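Local coordinates for putative cobalamin synthesis related protein (Corynebacterium diphtheriae, PDB 2NPN) that binds S-adenosylmethionine and probably acts as a precorrin-6A synthase, a methyltransferase of adenosylcobalamin biosynthesis, at residues Ile5-Ile10 and Ala134-Ile139. Residues are numbered along the deposited sequence; the frame is centred on the assembly and turned at random. Where two conformers were deposited one is given.
Sequences IYVIGI and ADVKVI
Ile5 to Gly9 and Asp135 to Ile139 pair as parallel strands, joined by a ladder of five backbone hydrogen bonds. The two shortest are Val7 N to Lys137 O and Ile139 N to Val7 O, 2.8 Å each. The end bond, Ile5 N to Asp135 O, is longer at 3.0 Å, and its donor sits above the carbonyl plane. At the other end Gly9 N reaches Ile139 O.

The tight part on one face is built round Ile139. Its CG1 lies anti to the carbonyl carbon (chi1 -62°), and the extended chi2 (179°) carries CD1 on toward Tyr6 and Ile8. There CD1 meets Tyr6 CD1 at 3.8 Å and Ile8 CG1 at 4.0 Å. Helix 20-28 covers Ile8 and Ile139. On the other face Val7 CG2 crosses to Val136 CG1 (3.9 Å), and Ile5 CD1 touches Ala134 CB at 3.6 Å. Helix 119-130 packs on Val7 and Val136.

The looser side runs along 134-139, the outermost strand within the chain. Lys137 is exposed and lies beside Tyr6, pointing the same way, with its CD 4.1 Å from Tyr6 CE1. Val138 is exposed too.

Both strands belong to the five-stranded parallel sheet of a tetrapyrrole methylase, where 104-109 bonds the far edge of 3-9. Regular backbone bonds and aliphatic packing thus fix an edge strand whose C-terminal end leads toward the S-adenosylmethionine site.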
ATOM      1  N   ILE A   5      17.454   9.145   4.800  1.00 13.81           N
ATOM      2  CA  ILE A   5      16.180   8.525   5.101  1.00 13.20           C
ATOM      3  C   ILE A   5      15.743   7.729   3.872  1.00 13.19           C
ATOM      4  O   ILE A   5      15.434   8.311   2.833  1.00 13.23           O
ATOM      5  CB  ILE A   5      15.081   9.560   5.476  1.00 13.05           C
ATOM      6  CG1 ILE A   5      15.429  10.333   6.757  1.00 14.26           C
ATOM      7  CG2 ILE A   5      13.739   8.851   5.636  1.00 13.51           C
ATOM      8  CD1 ILE A   5      14.501  11.487   7.083  1.00 15.19           C
ATOM      9  N   TYR A   6      15.791   6.398   3.966  1.00 12.85           N
ATOM     10  CA  TYR A   6      15.317   5.549   2.905  1.00 12.92           C
ATOM     11  C   TYR A   6      13.823   5.373   3.134  1.00 13.44           C
ATOM     12  O   TYR A   6      13.401   5.051   4.230  1.00 14.15           O
ATOM     13  CB  TYR A   6      15.958   4.170   2.929  1.00 14.21           C
ATOM     14  CG  TYR A   6      17.388   4.129   2.600  1.00 16.28           C
ATOM     15  CD1 TYR A   6      17.798   4.257   1.293  1.00 16.24           C
ATOM     16  CD2 TYR A   6      18.341   3.872   3.584  1.00 18.90           C
ATOM     17  CE1 TYR A   6      19.115   4.176   0.943  1.00 18.36           C
ATOM     18  CE2 TYR A   6      19.699   3.792   3.249  1.00 19.67           C
ATOM     19  CZ  TYR A   6      20.064   3.945   1.916  1.00 17.92           C
ATOM     20  OH  TYR A   6      21.389   3.879   1.557  1.00 20.49           O
ATOM     21  N   VAL A   7      13.036   5.545   2.073  1.00 11.78           N
ATOM     22  CA  VAL A   7      11.603   5.263   2.153  1.00 11.42           C
ATOM     23  C   VAL A   7      11.391   4.063   1.242  1.00 11.18           C
ATOM     24  O   VAL A   7      11.516   4.184   0.025  1.00 11.29           O
ATOM     25  CB  VAL A   7      10.755   6.475   1.714  1.00 11.37           C
ATOM     26  CG1 VAL A   7       9.269   6.141   1.808  1.00 11.42           C
ATOM     27  CG2 VAL A   7      11.131   7.700   2.580  1.00 13.08           C
ATOM     28  N   ILE A   8      11.168   2.919   1.860  1.00 11.72           N
ATOM     29  CA  ILE A   8      11.338   1.650   1.157  1.00 10.77           C
ATOM     30  C   ILE A   8       9.982   0.954   0.939  1.00 11.69           C
ATOM     31  O   ILE A   8       9.332   0.513   1.899  1.00 12.30           O
ATOM     32  CB  ILE A   8      12.301   0.665   1.907  1.00 11.73           C
ATOM     33  CG1 ILE A   8      13.615   1.369   2.270  1.00 12.29           C
ATOM     34  CG2 ILE A   8      12.488  -0.615   1.073  1.00 12.23           C
ATOM     35  CD1 ILE A   8      14.659   0.464   2.833  1.00 11.04           C
ATOM     36  N   GLY A   9       9.616   0.747  -0.314  1.00 10.87           N
ATOM     37  CA  GLY A   9       8.465  -0.064  -0.610  1.00 11.27           C
ATOM     38  C   GLY A   9       8.818  -1.523  -0.366  1.00 11.44           C
ATOM     39  O   GLY A   9       9.850  -2.004  -0.836  1.00 12.26           O
ATOM     40  N   ILE A  10       7.991  -2.202   0.406  1.00 11.83           N
ATOM     41  CA  ILE A  10       8.261  -3.594   0.749  1.00 11.04           C
ATOM     42  C   ILE A  10       7.299  -4.572   0.072  1.00 12.54           C
ATOM     43  O   ILE A  10       7.276  -5.741   0.429  1.00 12.76           O
ATOM     44  CB  ILE A  10       8.332  -3.831   2.290  1.00 11.98           C
ATOM     45  CG1 ILE A  10       7.010  -3.483   2.993  1.00 11.70           C
ATOM     46  CG2 ILE A  10       9.474  -3.032   2.867  1.00 12.77           C
ATOM     47  CD1 ILE A  10       6.864  -3.968   4.465  1.00 12.83           C
ATOM     48  N   ALA A 134      18.284  15.822   6.252  1.00 20.37           N
ATOM     49  CA  ALA A 134      18.366  14.473   5.713  1.00 19.15           C
ATOM     50  C   ALA A 134      18.280  14.474   4.190  1.00 18.25           C
ATOM     51  O   ALA A 134      17.673  15.361   3.591  1.00 20.20           O
ATOM     52  CB  ALA A 134      17.257  13.622   6.277  1.00 18.46           C
ATOM     53  N   ASP A 135      18.906  13.480   3.570  0.50 17.72           N
ATOM     54  CA  ASP A 135      18.706  13.181   2.151  0.50 17.05           C
ATOM     55  C   ASP A 135      17.678  12.047   2.048  0.50 16.08           C
ATOM     56  O   ASP A 135      17.950  10.925   2.496  0.50 15.10           O
ATOM     57  CB  ASP A 135      20.050  12.779   1.522  0.50 17.54           C
ATOM     58  CG  ASP A 135      19.929  12.327   0.071  0.50 18.52           C
ATOM     59  OD1 ASP A 135      18.967  12.714  -0.635  0.50 21.47           O
ATOM     60  OD2 ASP A 135      20.821  11.572  -0.365  0.50 21.75           O
ATOM     61  N   VAL A 136      16.508  12.336   1.459  1.00 15.16           N
ATOM     62  CA  VAL A 136      15.443  11.340   1.324  1.00 14.26           C
ATOM     63  C   VAL A 136      15.628  10.558   0.039  1.00 14.23           C
ATOM     64  O   VAL A 136      15.731  11.163  -1.020  1.00 14.28           O
ATOM     65  CB  VAL A 136      14.047  11.974   1.397  1.00 13.71           C
ATOM     66  CG1 VAL A 136      12.964  10.899   1.229  1.00 15.60           C
ATOM     67  CG2 VAL A 136      13.892  12.728   2.730  1.00 14.13           C
ATOM     68  N   LYS A 137      15.707   9.241   0.142  1.00 13.05           N
ATOM     69  CA  LYS A 137      15.862   8.358  -1.009  1.00 14.59           C
ATOM     70  C   LYS A 137      14.704   7.330  -1.031  1.00 13.24           C
ATOM     71  O   LYS A 137      14.528   6.545  -0.096  1.00 15.03           O
ATOM     72  CB  LYS A 137      17.217   7.645  -0.962  1.00 15.12           C
ATOM     73  CG  LYS A 137      18.435   8.612  -0.939  1.00 17.73           C
ATOM     74  CD  LYS A 137      19.743   7.864  -0.841  1.00 20.11           C
ATOM     75  CE  LYS A 137      20.195   7.293  -2.195  1.00 25.27           C
ATOM     76  NZ  LYS A 137      21.664   7.039  -2.179  1.00 26.75           N
ATOM     77  N   VAL A 138      13.950   7.337  -2.124  1.00 11.61           N
ATOM     78  CA  VAL A 138      12.776   6.509  -2.234  1.00 11.44           C
ATOM     79  C   VAL A 138      13.162   5.278  -3.043  1.00 11.06           C
ATOM     80  O   VAL A 138      13.772   5.372  -4.122  1.00 10.99           O
ATOM     81  CB  VAL A 138      11.632   7.263  -2.898  1.00 11.89           C
ATOM     82  CG1 VAL A 138      10.409   6.357  -3.059  1.00 12.41           C
ATOM     83  CG2 VAL A 138      11.308   8.550  -2.141  1.00 12.20           C
ATOM     84  N   ILE A 139      12.735   4.131  -2.522  1.00 10.97           N
ATOM     85  CA  ILE A 139      12.993   2.838  -3.130  1.00 10.78           C
ATOM     86  C   ILE A 139      11.644   2.212  -3.526  1.00 11.24           C
ATOM     87  O   ILE A 139      10.829   1.930  -2.657  1.00 11.86           O
ATOM     88  CB  ILE A 139      13.787   1.923  -2.157  1.00 10.13           C
ATOM     89  CG1 ILE A 139      15.145   2.569  -1.850  1.00 10.74           C
ATOM     90  CG2 ILE A 139      13.866   0.547  -2.714  1.00 11.00           C
ATOM     91  CD1 ILE A 139      16.023   1.748  -0.865  1.00 10.75           C
TER